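Local structure of aerobic respiration control sensor protein ArcB (Escherichia coli, 2A0B) at residues 55-58 and 59-63; 101-104 and 105-109. The protein senses respiratory conditions as a membrane histidine kinase and, through this phosphotransfer domain, relays phosphate to ArcA for anaerobic repression of the arc modulon. All coordinates share one frame; numbering follows the deposited sequence.

Interaction 1 of 2, residues 55-58 and 59-63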
ATOM      1  N   ASP A  55      16.132 -12.156   4.822  1.00 34.88           N
ATOM      2  CA  ASP A  55      16.548 -12.020   3.415  1.00 32.76           C
ATOM      3  C   ASP A  55      16.287 -10.582   2.987  1.00 32.65           C
ATOM      4  O   ASP A  55      15.170 -10.215   2.605  1.00 31.48           O
ATOM      5  CB  ASP A  55      15.778 -13.021   2.576  1.00 34.01           C
ATOM      6  CG  ASP A  55      15.954 -12.945   1.077  1.00 35.80           C
ATOM      7  OD1 ASP A  55      16.691 -12.109   0.542  1.00 34.98           O
ATOM      8  OD2 ASP A  55      15.328 -13.742   0.342  1.00 39.77           O
ATOM      9  N   LYS A  56      17.275  -9.701   3.072  1.00 30.28           N
ATOM     10  CA  LYS A  56      17.165  -8.302   2.778  1.00 31.12           C
ATOM     11  C   LYS A  56      16.741  -8.021   1.329  1.00 30.25           C
ATOM     12  O   LYS A  56      15.845  -7.192   1.147  1.00 29.00           O
ATOM     13  CB  LYS A  56      18.466  -7.552   3.101  1.00 31.95           C
ATOM     14  CG  LYS A  56      18.392  -6.099   2.673  1.00 34.67           C
ATOM     15  CD  LYS A  56      19.767  -5.457   2.615  1.00 37.11           C
ATOM     16  CE  LYS A  56      19.926  -4.525   3.794  1.00 37.72           C
ATOM     17  NZ  LYS A  56      21.295  -3.903   3.801  1.00 38.39           N
ATOM     18  N   LYS A  57      17.292  -8.757   0.373  1.00 28.85           N
ATOM     19  CA  LYS A  57      16.897  -8.541  -1.027  1.00 30.75           C
ATOM     20  C   LYS A  57      15.418  -8.893  -1.213  1.00 28.17           C
ATOM     21  O   LYS A  57      14.735  -8.202  -1.975  1.00 28.40           O
ATOM     22  CB  LYS A  57      17.796  -9.338  -1.968  1.00 33.96           C
ATOM     23  CG  LYS A  57      17.239  -9.598  -3.357  1.00 38.41           C
ATOM     24  CD  LYS A  57      18.337  -9.954  -4.365  1.00 41.91           C
ATOM     25  CE  LYS A  57      17.711 -10.675  -5.557  1.00 45.16           C
ATOM     26  NZ  LYS A  57      17.553  -9.789  -6.745  1.00 46.97           N
ATOM     27  N   GLY A  58      14.966  -9.953  -0.586  1.00 26.75           N
ATOM     28  CA  GLY A  58      13.577 -10.427  -0.661  1.00 27.15           C
ATOM     29  C   GLY A  58      12.639  -9.393  -0.076  1.00 25.64           C
ATOM     30  O   GLY A  58      11.575  -9.050  -0.597  1.00 24.58           O
ATOM     31  N   ILE A  59      12.995  -8.817   1.106  1.00 22.92           N
ATOM     32  CA  ILE A  59      12.196  -7.783   1.704  1.00 22.65           C
ATOM     33  C   ILE A  59      12.132  -6.527   0.857  1.00 21.23           C
ATOM     34  O   ILE A  59      11.041  -5.976   0.665  1.00 22.78           O
ATOM     35  CB  ILE A  59      12.757  -7.349   3.108  1.00 22.97           C
ATOM     36  CG1 ILE A  59      12.716  -8.553   4.057  1.00 23.86           C
ATOM     37  CG2 ILE A  59      12.035  -6.122   3.639  1.00 23.39           C
ATOM     38  CD1 ILE A  59      13.541  -8.195   5.326  1.00 26.32           C
ATOM     39  N   VAL A  60      13.234  -6.059   0.297  1.00 20.74           N
ATOM     40  CA  VAL A  60      13.252  -4.840  -0.493  1.00 20.68           C
ATOM     41  C   VAL A  60      12.450  -5.102  -1.797  1.00 21.70           C
ATOM     42  O   VAL A  60      11.772  -4.161  -2.189  1.00 21.49           O
ATOM     43  CB  VAL A  60      14.726  -4.479  -0.803  1.00 23.63           C
ATOM     44  CG1 VAL A  60      14.839  -3.389  -1.865  1.00 24.06           C
ATOM     45  CG2 VAL A  60      15.395  -4.012   0.504  1.00 24.03           C
ATOM     46  N   GLU A  61      12.597  -6.262  -2.375  1.00 23.27           N
ATOM     47  CA  GLU A  61      11.880  -6.534  -3.646  1.00 25.90           C
ATOM     48  C   GLU A  61      10.368  -6.546  -3.465  1.00 24.03           C
ATOM     49  O   GLU A  61       9.611  -5.923  -4.215  1.00 23.02           O
ATOM     50  CB  GLU A  61      12.359  -7.868  -4.231  1.00 30.72           C
ATOM     51  CG  GLU A  61      13.392  -7.654  -5.326  1.00 39.59           C
ATOM     52  CD  GLU A  61      14.357  -8.807  -5.504  1.00 43.51           C
ATOM     53  OE1 GLU A  61      14.019  -9.939  -5.091  1.00 47.11           O
ATOM     54  OE2 GLU A  61      15.470  -8.585  -6.046  1.00 45.76           O
ATOM     55  N   GLU A  62       9.908  -7.132  -2.347  1.00 23.80           N
ATOM     56  CA  GLU A  62       8.466  -7.188  -2.078  1.00 21.42           C
ATOM     57  C   GLU A  62       7.979  -5.834  -1.680  1.00 21.98           C
ATOM     58  O   GLU A  62       6.840  -5.367  -2.006  1.00 19.96           O
ATOM     59  CB  GLU A  62       8.157  -8.301  -1.057  1.00 22.99           C
ATOM     60  CG  GLU A  62       6.710  -8.757  -1.117  1.00 25.53           C
ATOM     61  CD  GLU A  62       6.378  -9.538  -2.389  1.00 27.50           C
ATOM     62  OE1 GLU A  62       7.266  -9.835  -3.205  1.00 29.49           O
ATOM     63  OE2 GLU A  62       5.185  -9.847  -2.550  1.00 28.67           O
ATOM     64  N   GLY A  63       8.762  -5.041  -0.894  1.00 18.56           N
ATOM     65  CA  GLY A  63       8.390  -3.680  -0.575  1.00 18.56           C
ATOM     66  C   GLY A  63       8.114  -2.841  -1.887  1.00 19.12           C
ATOM     67  O   GLY A  63       7.209  -2.084  -1.919  1.00 20.33           O
TER
HETATM   68  O   HOH W   1      16.199  -6.467  -4.135  1.00 62.47           O
HETATM   69  O   HOH W   2      10.384 -11.036  -2.693  1.00 45.89           O
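The carboxylate of Glu-61 meets Lys-57 at one of its edges: NZ reaches OE2 on the syn side in a short salt bridge of 2.5 Å. Under the same group lies the backbone of the preceding turn, with Glu-61 CD 3.6 Å from Lys-57 O. The carboxylate of Asp-55 is approached over a face, since Gly-58 N donates to OD1 from 68° out of the plane, at 3.0 Å. Asp-55 occupies the N-cap position of helix 56-72, and this is its capping bond; aspartate suits the place because its short acid can satisfy a first-turn amide and, being negative, probably interacts favourably with the helix dipole. Gly-58, without a side chain, lets that carboxylate fold in beside it.

Lysine and glutamate suit the exposed face, where two long, oppositely charged chains four residues apart can meet across one turn. Lys-57 starts with CG anti to the backbone N (chi1 160°), and a turn at chi4 then brings the ammonium onto OE2. A water donates to Lys-57 O and weakly to Glu-61 OE2, tying the ion pair back to the helix.

In this HPt four-helix bundle, helix 56-72 carries the phosphorylation site His-64, whose side chain is about 6 Å from that of Val-60. Asp-55 O accepts from Ile-59 N at 3.0 Å, the first of the i to i+4 bonds, continued by Val-60 N to Lys-56 O, Glu-61 N to Lys-57 O and Glu-62 N to Gly-58 O.

Branched, nonpolar Ile-59 suits its buried place because it packs on Trp-93 and Val-97 of helix 93-122. Its CG1 passes 3.3 Å from Asp-55 O. Val-60 CG2 lies 4.2 Å from Lys-56 CG, aliphatic against aliphatic. Glu-62 OE1 forms a salt bridge with Lys-65.

Interaction 2 of 2, residues 101-104 and 105-109. With ZN (zinc ion), chain B.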
ATOM      1  N   ILE A 101       6.574  -3.585   8.509  1.00 15.12           N
ATOM      2  CA  ILE A 101       5.929  -4.773   7.989  1.00 15.56           C
ATOM      3  C   ILE A 101       4.681  -5.038   8.802  1.00 18.59           C
ATOM      4  O   ILE A 101       3.589  -5.301   8.358  1.00 18.20           O
ATOM      5  CB  ILE A 101       6.857  -5.956   7.837  1.00 18.54           C
ATOM      6  CG1 ILE A 101       7.923  -5.597   6.742  1.00 19.86           C
ATOM      7  CG2 ILE A 101       6.086  -7.243   7.638  1.00 19.20           C
ATOM      8  CD1 ILE A 101       8.999  -6.692   6.672  1.00 21.30           C
ATOM      9  N   GLU A 102       4.851  -5.127  10.186  1.00 16.61           N
ATOM     10  CA  GLU A 102       3.662  -5.357  11.000  1.00 17.91           C
ATOM     11  C   GLU A 102       2.621  -4.276  10.870  1.00 18.49           C
ATOM     12  O   GLU A 102       1.415  -4.592  10.896  1.00 19.90           O
ATOM     13  CB  GLU A 102       4.187  -5.360  12.483  1.00 19.60           C
ATOM     14  CG  GLU A 102       3.038  -5.681  13.429  1.00 23.47           C
ATOM     15  CD  GLU A 102       2.395  -7.034  13.328  1.00 25.26           C
ATOM     16  OE1 GLU A 102       2.920  -8.057  12.824  1.00 28.20           O
ATOM     17  OE2 GLU A 102       1.228  -7.073  13.785  1.00 26.80           O
ATOM     18  N   GLU A 103       2.933  -3.010  10.781  1.00 17.81           N
ATOM     19  CA  GLU A 103       2.059  -1.893  10.587  1.00 18.02           C
ATOM     20  C   GLU A 103       1.232  -2.116   9.271  1.00 19.67           C
ATOM     21  O   GLU A 103       0.020  -2.035   9.296  1.00 19.29           O
ATOM     22  CB  GLU A 103       2.833  -0.617  10.469  1.00 19.88           C
ATOM     23  CG  GLU A 103       1.924   0.570  10.339  1.00 19.33           C
ATOM     24  CD  GLU A 103       2.681   1.835  10.151  1.00 20.37           C
ATOM     25  OE1 GLU A 103       3.917   1.978  10.505  1.00 22.63           O
ATOM     26  OE2 GLU A 103       2.127   2.847   9.659  1.00 19.93           O
ATOM     27  N   MET A 104       2.020  -2.463   8.255  1.00 17.12           N
ATOM     28  CA  MET A 104       1.308  -2.796   6.969  1.00 19.24           C
ATOM     29  C   MET A 104       0.342  -3.929   7.120  1.00 20.11           C
ATOM     30  O   MET A 104      -0.817  -3.858   6.651  1.00 19.42           O
ATOM     31  CB  MET A 104       2.362  -3.244   5.920  0.50 20.79           C
ATOM     32  CG  MET A 104       1.624  -3.687   4.640  0.50 22.36           C
ATOM     33  SD  MET A 104       1.795  -2.402   3.361  0.50 25.00           S
ATOM     34  CE  MET A 104       3.568  -2.622   3.123  0.50 19.26           C
ATOM     35  N   LYS A 105       0.713  -5.045   7.758  1.00 18.91           N
ATOM     36  CA  LYS A 105      -0.084  -6.230   7.927  1.00 19.54           C
ATOM     37  C   LYS A 105      -1.381  -5.867   8.652  1.00 19.52           C
ATOM     38  O   LYS A 105      -2.488  -6.334   8.326  1.00 20.61           O
ATOM     39  CB  LYS A 105       0.718  -7.275   8.705  1.00 21.61           C
ATOM     40  CG  LYS A 105      -0.122  -8.500   9.101  1.00 25.66           C
ATOM     41  CD  LYS A 105       0.783  -9.461   9.877  1.00 31.78           C
ATOM     42  CE  LYS A 105       0.276 -10.893   9.760  1.00 36.86           C
ATOM     43  NZ  LYS A 105       0.943 -11.784  10.770  1.00 39.94           N
ATOM     44  N   GLU A 106      -1.225  -5.087   9.724  1.00 18.56           N
ATOM     45  CA  GLU A 106      -2.383  -4.767  10.552  1.00 20.28           C
ATOM     46  C   GLU A 106      -3.343  -3.799   9.905  1.00 19.80           C
ATOM     47  O   GLU A 106      -4.540  -3.849  10.250  1.00 23.35           O
ATOM     48  CB  GLU A 106      -1.971  -4.134  11.936  1.00 21.41           C
ATOM     49  CG  GLU A 106      -1.298  -5.176  12.826  1.00 23.56           C
ATOM     50  CD  GLU A 106      -0.830  -4.585  14.185  1.00 23.78           C
ATOM     51  OE1 GLU A 106      -1.316  -3.549  14.611  1.00 26.18           O
ATOM     52  OE2 GLU A 106       0.063  -5.263  14.711  1.00 26.33           O
ATOM     53  N   GLU A 107      -2.939  -2.862   9.027  1.00 17.05           N
ATOM     54  CA  GLU A 107      -3.803  -1.839   8.557  1.00 15.98           C
ATOM     55  C   GLU A 107      -4.273  -1.961   7.027  1.00 14.66           C
ATOM     56  O   GLU A 107      -5.170  -1.128   6.858  1.00 17.54           O
ATOM     57  CB  GLU A 107      -3.174  -0.483   8.619  1.00 17.95           C
ATOM     58  CG  GLU A 107      -2.092  -0.266   7.538  1.00 20.10           C
ATOM     59  CD  GLU A 107      -1.621   1.132   7.646  1.00 22.81           C
ATOM     60  OE1 GLU A 107      -2.278   2.158   7.479  1.00 25.26           O
ATOM     61  OE2 GLU A 107      -0.413   1.226   8.027  1.00 26.27           O
ATOM     62  N   TRP A 108      -3.669  -2.863   6.331  1.00 16.14           N
ATOM     63  CA  TRP A 108      -4.053  -2.598   4.875  1.00 17.27           C
ATOM     64  C   TRP A 108      -5.538  -2.826   4.571  1.00 18.93           C
ATOM     65  O   TRP A 108      -5.987  -2.007   3.726  1.00 17.56           O
ATOM     66  CB  TRP A 108      -3.161  -3.470   4.013  1.00 17.74           C
ATOM     67  CG  TRP A 108      -3.398  -4.917   4.022  1.00 18.03           C
ATOM     68  CD1 TRP A 108      -2.819  -5.894   4.785  1.00 17.13           C
ATOM     69  CD2 TRP A 108      -4.371  -5.651   3.234  1.00 18.48           C
ATOM     70  NE1 TRP A 108      -3.275  -7.134   4.531  1.00 20.21           N
ATOM     71  CE2 TRP A 108      -4.282  -6.972   3.536  1.00 20.56           C
ATOM     72  CE3 TRP A 108      -5.279  -5.134   2.253  1.00 20.84           C
ATOM     73  CZ2 TRP A 108      -5.072  -7.981   2.956  1.00 21.48           C
ATOM     74  CZ3 TRP A 108      -6.064  -6.136   1.679  1.00 19.21           C
ATOM     75  CH2 TRP A 108      -5.960  -7.482   2.009  1.00 19.82           C
ATOM     76  N   ARG A 109      -6.149  -3.779   5.270  1.00 18.64           N
ATOM     77  CA  ARG A 109      -7.603  -3.939   4.953  1.00 18.34           C
ATOM     78  C   ARG A 109      -8.341  -2.703   5.301  1.00 19.07           C
ATOM     79  O   ARG A 109      -9.327  -2.218   4.653  1.00 18.13           O
ATOM     80  CB  ARG A 109      -8.091  -5.246   5.554  0.50 18.41           C
ATOM     81  CG  ARG A 109      -7.419  -6.535   5.148  0.50 20.57           C
ATOM     82  CD  ARG A 109      -8.059  -7.787   5.724  0.50 23.33           C
ATOM     83  NE  ARG A 109      -7.523  -9.056   5.246  0.50 24.57           N
ATOM     84  CZ  ARG A 109      -6.462  -9.691   5.718  0.50 26.82           C
ATOM     85  NH1 ARG A 109      -5.747  -9.141   6.702  0.50 27.25           N
ATOM     86  NH2 ARG A 109      -6.080 -10.839   5.180  0.50 26.06           N
TER
HETATM   87 ZN    ZN B 800       0.204   2.964   8.885  1.00 24.08          ZN
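The backbone of 101-109 begins as a regular helix, with Lys-105 N bonded to Ile-101 O, but is distorted near Glu-107 (phi -109°), whose N bonds to Glu-103 O at 3.1 Å and only weakly to Met-104 O. This is part of helix 93-122 in the HPt four-helix bundle, and here Glu-103 and Glu-107 form an i, i+4 pair of zinc ligands. About one turn apart, the two acids lie side by side with their carboxylate planes 17° apart. Glu-103 OE2 binds the zinc at 2.1 Å and Glu-107 OE2 at 2.0 Å, each through one oxygen; His-77 supplies a further ligand. Glu-103 OE2 and Glu-107 OE2 stand 3.4 Å apart, and the cation between them probably offsets their mutual repulsion. Glu-107 reaches it with CG set between the backbone N and carbonyl carbon (chi1 73°), its CG 3.3 Å from Glu-103 O.

Glutamate suits the zinc side, where an anionic oxygen on a long chain can reach the metal; the pair lies against Leu-81, and the zinc ties helix 93-122 to helix 76-85. Flexible, nonpolar Met-104 turns inward onto Leu-78, Ile-85 and Met-40. Trp-108 brings its large nonpolar surface to helix 26-52 at Met-40, while Met-104 O lies at the edge of its indole, in the ring plane, 3.4 Å from CD1.

In the fold
Both contacts belong to the single HPt domain and follow one another along the chain: interaction 1 opens helix 56-72, and interaction 2 lies within helix 93-122. Their centres are 16 Å apart, and their nearest atoms approach to about 4 Å without touching. Earlier turns of helix 93-122, at Trp-93 and Val-97, cover Ile-59, so the two helices are packed against each other, and helix 26-52 meets side chains of both contacts. The phosphorylation site His-64 directly follows 59-63, with its side chain about 10 Å from that of Met-104. The capped start thus lies on the helix that carries His-64, while the zinc pair lies on helix 93-122, which packs against it.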